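Local coordinates for protein putative hydrolase (Agrobacterium vitis, PDB 3LLC) that probably acts as a serine hydrolase of the alpha/beta hydrolase family, perhaps cleaving fatty acyl thioesters from proteins or acyl-glucuronide esters, at residues V220-Q223 and H224-L228; H247-R251 and P252-D256. One frame throughout, in Å; residues are numbered along the deposited sequence. Where two conformers were deposited one is given.

Contact 1: V220-Q223 and H224-L228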
ATOM      1  N   VAL A 220       4.850  -9.113   9.684  1.00 23.73           N
ATOM      2  CA  VAL A 220       5.336  -7.787  10.119  1.00 22.38           C
ATOM      3  C   VAL A 220       5.246  -7.699  11.672  1.00 22.54           C
ATOM      4  O   VAL A 220       4.163  -7.574  12.200  1.00 21.81           O
ATOM      5  CB  VAL A 220       4.510  -6.650   9.454  1.00 24.92           C
ATOM      6  CG1 VAL A 220       4.963  -5.257   9.981  1.00 25.67           C
ATOM      7  CG2 VAL A 220       4.650  -6.701   7.920  1.00 26.76           C
ATOM      8  N   PRO A 221       6.374  -7.816  12.398  1.00 22.58           N
ATOM      9  CA  PRO A 221       6.351  -7.769  13.865  1.00 22.40           C
ATOM     10  C   PRO A 221       5.759  -6.446  14.338  1.00 21.84           C
ATOM     11  O   PRO A 221       6.018  -5.433  13.696  1.00 21.80           O
ATOM     12  CB  PRO A 221       7.827  -7.848  14.276  1.00 25.68           C
ATOM     13  CG  PRO A 221       8.607  -8.057  13.046  1.00 29.96           C
ATOM     14  CD  PRO A 221       7.738  -7.913  11.855  1.00 24.41           C
ATOM     15  N   TYR A 222       4.979  -6.456  15.416  1.00 21.45           N
ATOM     16  CA  TYR A 222       4.342  -5.205  15.867  1.00 20.02           C
ATOM     17  C   TYR A 222       5.401  -4.138  16.212  1.00 19.65           C
ATOM     18  O   TYR A 222       5.122  -2.942  16.131  1.00 21.90           O
ATOM     19  CB  TYR A 222       3.388  -5.451  17.049  1.00 19.33           C
ATOM     20  CG  TYR A 222       4.071  -5.701  18.358  1.00 20.13           C
ATOM     21  CD1 TYR A 222       4.424  -4.637  19.202  1.00 18.46           C
ATOM     22  CD2 TYR A 222       4.366  -7.004  18.787  1.00 19.86           C
ATOM     23  CE1 TYR A 222       5.082  -4.866  20.388  1.00 22.49           C
ATOM     24  CE2 TYR A 222       5.024  -7.232  19.984  1.00 22.58           C
ATOM     25  CZ  TYR A 222       5.369  -6.153  20.785  1.00 25.98           C
ATOM     26  OH  TYR A 222       6.021  -6.367  21.973  1.00 25.94           O
ATOM     27  N   GLN A 223       6.598  -4.579  16.617  1.00 19.43           N
ATOM     28  CA  GLN A 223       7.733  -3.654  16.909  1.00 21.20           C
ATOM     29  C   GLN A 223       8.079  -2.772  15.683  1.00 20.45           C
ATOM     30  O   GLN A 223       8.629  -1.649  15.829  1.00 20.99           O
ATOM     31  CB  GLN A 223       8.976  -4.437  17.361  1.00 20.57           C
ATOM     32  CG  GLN A 223       8.822  -5.193  18.719  1.00 23.72           C
ATOM     33  CD  GLN A 223       8.312  -6.652  18.605  1.00 23.22           C
ATOM     34  OE1 GLN A 223       7.653  -7.051  17.624  1.00 20.43           O
ATOM     35  NE2 GLN A 223       8.575  -7.436  19.662  1.00 23.89           N
ATOM     36  N   HIS A 224       7.787  -3.284  14.471  1.00 19.69           N
ATOM     37  CA  HIS A 224       8.017  -2.527  13.228  1.00 20.48           C
ATOM     38  C   HIS A 224       7.100  -1.286  13.172  1.00 21.88           C
ATOM     39  O   HIS A 224       7.522  -0.215  12.657  1.00 20.96           O
ATOM     40  CB  HIS A 224       7.786  -3.420  12.013  1.00 21.75           C
ATOM     41  CG  HIS A 224       8.452  -2.950  10.756  1.00 22.61           C
ATOM     42  ND1 HIS A 224       9.826  -2.846  10.635  1.00 22.60           N
ATOM     43  CD2 HIS A 224       7.933  -2.588   9.556  1.00 25.71           C
ATOM     44  CE1 HIS A 224      10.120  -2.424   9.410  1.00 26.36           C
ATOM     45  NE2 HIS A 224       8.990  -2.255   8.736  1.00 24.56           N
ATOM     46  N   ALA A 225       5.880  -1.402  13.704  1.00 19.43           N
ATOM     47  CA  ALA A 225       4.930  -0.274  13.767  1.00 20.80           C
ATOM     48  C   ALA A 225       5.415   0.789  14.766  1.00 22.42           C
ATOM     49  O   ALA A 225       5.301   1.984  14.503  1.00 22.41           O
ATOM     50  CB  ALA A 225       3.479  -0.747  14.118  1.00 19.49           C
ATOM     51  N   LEU A 226       5.968   0.352  15.903  1.00 20.64           N
ATOM     52  CA  LEU A 226       6.581   1.257  16.890  1.00 21.13           C
ATOM     53  C   LEU A 226       7.787   1.976  16.273  1.00 23.91           C
ATOM     54  O   LEU A 226       7.976   3.170  16.507  1.00 20.80           O
ATOM     55  CB  LEU A 226       6.972   0.501  18.174  1.00 20.12           C
ATOM     56  CG  LEU A 226       5.776   0.098  19.070  1.00 21.07           C
ATOM     57  CD1 LEU A 226       6.235  -0.942  20.143  1.00 20.88           C
ATOM     58  CD2 LEU A 226       5.112   1.321  19.746  1.00 20.44           C
ATOM     59  N   LYS A 227       8.591   1.261  15.475  1.00 20.79           N
ATOM     60  CA  LYS A 227       9.708   1.889  14.736  1.00 21.52           C
ATOM     61  C   LYS A 227       9.192   2.979  13.752  1.00 21.15           C
ATOM     62  O   LYS A 227       9.729   4.106  13.707  1.00 21.80           O
ATOM     63  CB  LYS A 227      10.513   0.833  13.957  1.00 21.64           C
ATOM     64  CG  LYS A 227      11.744   1.403  13.234  1.00 28.13           C
ATOM     65  CD  LYS A 227      12.544   0.289  12.464  1.00 30.02           C
ATOM     66  CE  LYS A 227      13.780   0.838  11.761  1.00 35.17           C
ATOM     67  NZ  LYS A 227      14.645  -0.255  11.240  1.00 34.23           N
ATOM     68  N   LEU A 228       8.141   2.672  13.005  1.00 20.73           N
ATOM     69  CA  LEU A 228       7.541   3.678  12.095  1.00 21.31           C
ATOM     70  C   LEU A 228       7.070   4.944  12.850  1.00 21.09           C
ATOM     71  O   LEU A 228       7.314   6.069  12.395  1.00 21.46           O
ATOM     72  CB  LEU A 228       6.389   3.070  11.285  1.00 21.80           C
ATOM     73  CG  LEU A 228       5.581   4.020  10.382  1.00 23.85           C
ATOM     74  CD1 LEU A 228       6.524   4.760   9.386  1.00 21.36           C
ATOM     75  CD2 LEU A 228       4.406   3.280   9.647  1.00 21.21           C
TER
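Y222 and L226, one turn apart, lie side by side and lean the same way, and their meeting is a narrow one: methyl CD1 of L226 comes to the edge of the tyrosine ring, near its plane, 4.1 Å from CE1 of Y222. The second pair, V220 and H224, is also four positions apart, but with a different attitude. The two slant across one another, CG1 of V220 lying 3.9 Å from CB of H224 and nearly as close to its ring carbon CD2. With CG of H224 swung opposite its own backbone nitrogen (chi1 -159°), the imidazole runs on past the valine, and its NE2 is hydrogen-bonded to the carbonyl of P147. The backbone closes the first turn: H224 N to P221 O, at 2.9 Å, and A225 N to Y222 O span three residues. K227 N to Q223 O, also 2.9 Å, is the first of these three to span four. Helix 222-230 is the crossover of a beta-alpha-beta unit between the parallel strands 209-214 and 237-242. Y222 and A225 rest on both strands and L226 on the second, while P221 and H224 pack against helix 149-154, to which K227 adds a salt bridge with D152.

Contact 2: H247-R251 and P252-D256; sequences HRLSR and PQDID
Carboxylate oxygen OD2 of D254 is gripped twice by a single residue, R251, through its backbone and its side chain. The backbone N of R251 reaches it at 3.2 Å from the anti side. NE of R251 comes from above the carboxylate plane, 2.9 Å from the same OD2 and almost straight (173°); both donors approach from the same face. A third bond, R251 NH2 to OD1 of D254 at 3.2 Å, arrives on the syn side and completes a side-on, two-nitrogen salt bridge. The guanidinium and carboxylate planes stand 37° apart, yet both oxygens stay close to the guanidinium plane. A bend at chi3 of R251 turns the guanidinium edge carrying NE and NH2 to the acid.

Q253 covers one face of the same guanidinium. Its amide is stacked nearly parallel to it, 9° between the planes, with NE2 of Q253 3.6 Å from CZ of R251 and offset toward the rim. OE1 of Q253 is hydrogen-bonded to R257, which also forms a salt bridge with OD1 of D254, while NH2 of R251 has a second acid in D244. The resulting charge network probably holds the arginine's rotation and keeps D254 ionised.

Methyl CD2 of L249 comes alongside the carboxylate, 3.9 Å from OD1 of D254, the two side chains crossing at about a right angle. I255 N donates to R251 O at 2.9 Å, the first i to i+4 bond of the helix, and its side chain packs on helix 53-65. R251 occupies the N-cap of helix 252-266, with P252 in the first turn. The carboxylate of D254, at N3, accepts from the N-cap N-H; this is one half of a capping box, and with arginine at the N-cap the full box is not formed.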
ATOM      1  N   HIS A 247      -1.698 -11.011  10.620  1.00 19.49           N
ATOM      2  CA  HIS A 247      -1.269 -10.120   9.535  1.00 21.28           C
ATOM      3  C   HIS A 247      -2.447  -9.615   8.664  1.00 23.73           C
ATOM      4  O   HIS A 247      -2.390  -8.523   8.134  1.00 24.66           O
ATOM      5  CB  HIS A 247      -0.198 -10.757   8.619  1.00 20.98           C
ATOM      6  CG  HIS A 247       0.387  -9.785   7.637  1.00 21.67           C
ATOM      7  ND1 HIS A 247       0.982  -8.611   8.039  1.00 21.31           N
ATOM      8  CD2 HIS A 247       0.421  -9.786   6.279  1.00 24.97           C
ATOM      9  CE1 HIS A 247       1.371  -7.928   6.964  1.00 27.51           C
ATOM     10  NE2 HIS A 247       1.063  -8.631   5.886  1.00 25.82           N
ATOM     11  N   ARG A 248      -3.484 -10.418   8.510  1.00 22.56           N
ATOM     12  CA  ARG A 248      -4.583 -10.056   7.589  1.00 28.27           C
ATOM     13  C   ARG A 248      -5.571  -9.021   8.171  1.00 28.57           C
ATOM     14  O   ARG A 248      -6.166  -8.235   7.401  1.00 26.05           O
ATOM     15  CB  ARG A 248      -5.357 -11.324   7.178  1.00 29.01           C
ATOM     16  CG  ARG A 248      -4.594 -12.216   6.168  1.00 37.36           C
ATOM     17  CD  ARG A 248      -5.322 -13.575   5.950  1.00 31.89           C
ATOM     18  N   LEU A 249      -5.727  -9.020   9.512  1.00 23.73           N
ATOM     19  CA  LEU A 249      -6.629  -8.082  10.209  1.00 23.27           C
ATOM     20  C   LEU A 249      -7.955  -7.936   9.455  1.00 24.77           C
ATOM     21  O   LEU A 249      -8.338  -6.830   9.058  1.00 23.53           O
ATOM     22  CB  LEU A 249      -5.956  -6.699  10.362  1.00 24.19           C
ATOM     23  CG  LEU A 249      -4.811  -6.563  11.354  1.00 28.27           C
ATOM     24  CD1 LEU A 249      -4.295  -5.094  11.432  1.00 24.97           C
ATOM     25  CD2 LEU A 249      -5.148  -7.083  12.766  1.00 20.37           C
ATOM     26  N   SER A 250      -8.629  -9.064   9.220  1.00 21.54           N
ATOM     27  CA  SER A 250      -9.854  -9.093   8.416  1.00 24.84           C
ATOM     28  C   SER A 250     -11.018  -9.821   9.096  1.00 23.35           C
ATOM     29  O   SER A 250     -12.024 -10.145   8.456  1.00 23.86           O
ATOM     30  CB  SER A 250      -9.553  -9.705   7.017  1.00 26.81           C
ATOM     31  OG  SER A 250      -9.087 -11.039   7.155  1.00 27.18           O
ATOM     32  N   ARG A 251     -10.925 -10.075  10.410  1.00 21.69           N
ATOM     33  CA  ARG A 251     -12.093 -10.520  11.159  1.00 21.74           C
ATOM     34  C   ARG A 251     -13.109  -9.354  11.208  1.00 21.14           C
ATOM     35  O   ARG A 251     -12.717  -8.188  11.010  1.00 18.91           O
ATOM     36  CB  ARG A 251     -11.730 -10.918  12.594  1.00 21.17           C
ATOM     37  CG  ARG A 251     -10.636 -11.980  12.781  1.00 21.11           C
ATOM     38  CD  ARG A 251     -10.298 -12.100  14.292  1.00 21.52           C
ATOM     39  NE  ARG A 251      -9.577 -10.898  14.758  1.00 23.17           N
ATOM     40  CZ  ARG A 251      -9.092 -10.721  15.988  1.00 21.00           C
ATOM     41  NH1 ARG A 251      -9.222 -11.656  16.896  1.00 19.33           N
ATOM     42  NH2 ARG A 251      -8.444  -9.601  16.286  1.00 20.75           N
ATOM     43  N   PRO A 252     -14.381  -9.651  11.475  1.00 21.66           N
ATOM     44  CA  PRO A 252     -15.422  -8.619  11.661  1.00 22.73           C
ATOM     45  C   PRO A 252     -15.025  -7.485  12.625  1.00 24.58           C
ATOM     46  O   PRO A 252     -15.132  -6.316  12.254  1.00 20.30           O
ATOM     47  CB  PRO A 252     -16.593  -9.420  12.209  1.00 24.46           C
ATOM     48  CG  PRO A 252     -16.460 -10.749  11.502  1.00 24.21           C
ATOM     49  CD  PRO A 252     -14.969 -11.010  11.489  1.00 24.10           C
ATOM     50  N   GLN A 253     -14.509  -7.822  13.811  1.00 20.77           N
ATOM     51  CA  GLN A 253     -14.003  -6.766  14.724  1.00 21.22           C
ATOM     52  C   GLN A 253     -12.867  -5.914  14.124  1.00 21.53           C
ATOM     53  O   GLN A 253     -12.813  -4.720  14.384  1.00 22.48           O
ATOM     54  CB  GLN A 253     -13.565  -7.358  16.070  1.00 21.03           C
ATOM     55  CG  GLN A 253     -12.336  -8.287  15.950  1.00 25.50           C
ATOM     56  CD  GLN A 253     -11.841  -8.748  17.285  1.00 33.57           C
ATOM     57  OE1 GLN A 253     -11.123  -8.001  17.979  1.00 31.96           O
ATOM     58  NE2 GLN A 253     -12.196  -9.980  17.661  1.00 27.89           N
ATOM     59  N   ASP A 254     -11.957  -6.515  13.342  1.00 19.04           N
ATOM     60  CA  ASP A 254     -10.886  -5.793  12.679  1.00 20.20           C
ATOM     61  C   ASP A 254     -11.419  -4.841  11.583  1.00 21.13           C
ATOM     62  O   ASP A 254     -10.956  -3.703  11.453  1.00 21.33           O
ATOM     63  CB  ASP A 254      -9.844  -6.747  12.045  1.00 18.38           C
ATOM     64  CG  ASP A 254      -9.184  -7.688  13.060  1.00 28.36           C
ATOM     65  OD1 ASP A 254      -8.812  -7.236  14.168  1.00 22.62           O
ATOM     66  OD2 ASP A 254      -9.035  -8.895  12.737  1.00 21.63           O
ATOM     67  N   ILE A 255     -12.355  -5.326  10.790  1.00 20.17           N
ATOM     68  CA  ILE A 255     -12.998  -4.520   9.742  1.00 19.71           C
ATOM     69  C   ILE A 255     -13.733  -3.318  10.364  1.00 20.27           C
ATOM     70  O   ILE A 255     -13.591  -2.203   9.831  1.00 22.85           O
ATOM     71  CB  ILE A 255     -13.938  -5.396   8.900  1.00 18.20           C
ATOM     72  CG1 ILE A 255     -13.129  -6.422   8.079  1.00 20.85           C
ATOM     73  CG2 ILE A 255     -14.838  -4.556   7.925  1.00 20.29           C
ATOM     74  CD1 ILE A 255     -12.055  -5.873   7.175  1.00 26.20           C
ATOM     75  N   ASP A 256     -14.425  -3.529  11.502  1.00 19.17           N
ATOM     76  CA  ASP A 256     -15.080  -2.438  12.238  0.50 20.58           C
ATOM     77  C   ASP A 256     -14.063  -1.362  12.644  1.00 21.38           C
ATOM     78  O   ASP A 256     -14.325  -0.169  12.466  1.00 20.67           O
ATOM     79  CB  ASP A 256     -15.805  -2.939  13.485  0.50 20.01           C
ATOM     80  CG  ASP A 256     -17.075  -3.730  13.170  0.50 19.81           C
ATOM     81  OD1 ASP A 256     -17.522  -3.758  12.015  0.50 24.17           O
ATOM     82  OD2 ASP A 256     -17.634  -4.314  14.104  0.50 24.45           O
TER

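The two contacts illustrate how helix starts flank a probable catalytic centre. Contact 1 opens helix 222-230 and contact 2 opens helix 252-266; their centres are 18 Å apart, yet the loop residues at the start of each meet, CG2 of V220 packing 3.6 Å from CE1 of H247. The imidazole of H247 is hydrogen-bonded through ND1 to D217 and through NE2 to S114, a geometry consistent with a Ser-His-Asp triad, with S114 on a likely nucleophile elbow. D217 also accepts from the backbone N of V220, so the presumed acid is bonded to a residue of each contact. A bound tetraethylene glycol, probably from crystallisation, lies about 4 Å from the V220 side chain.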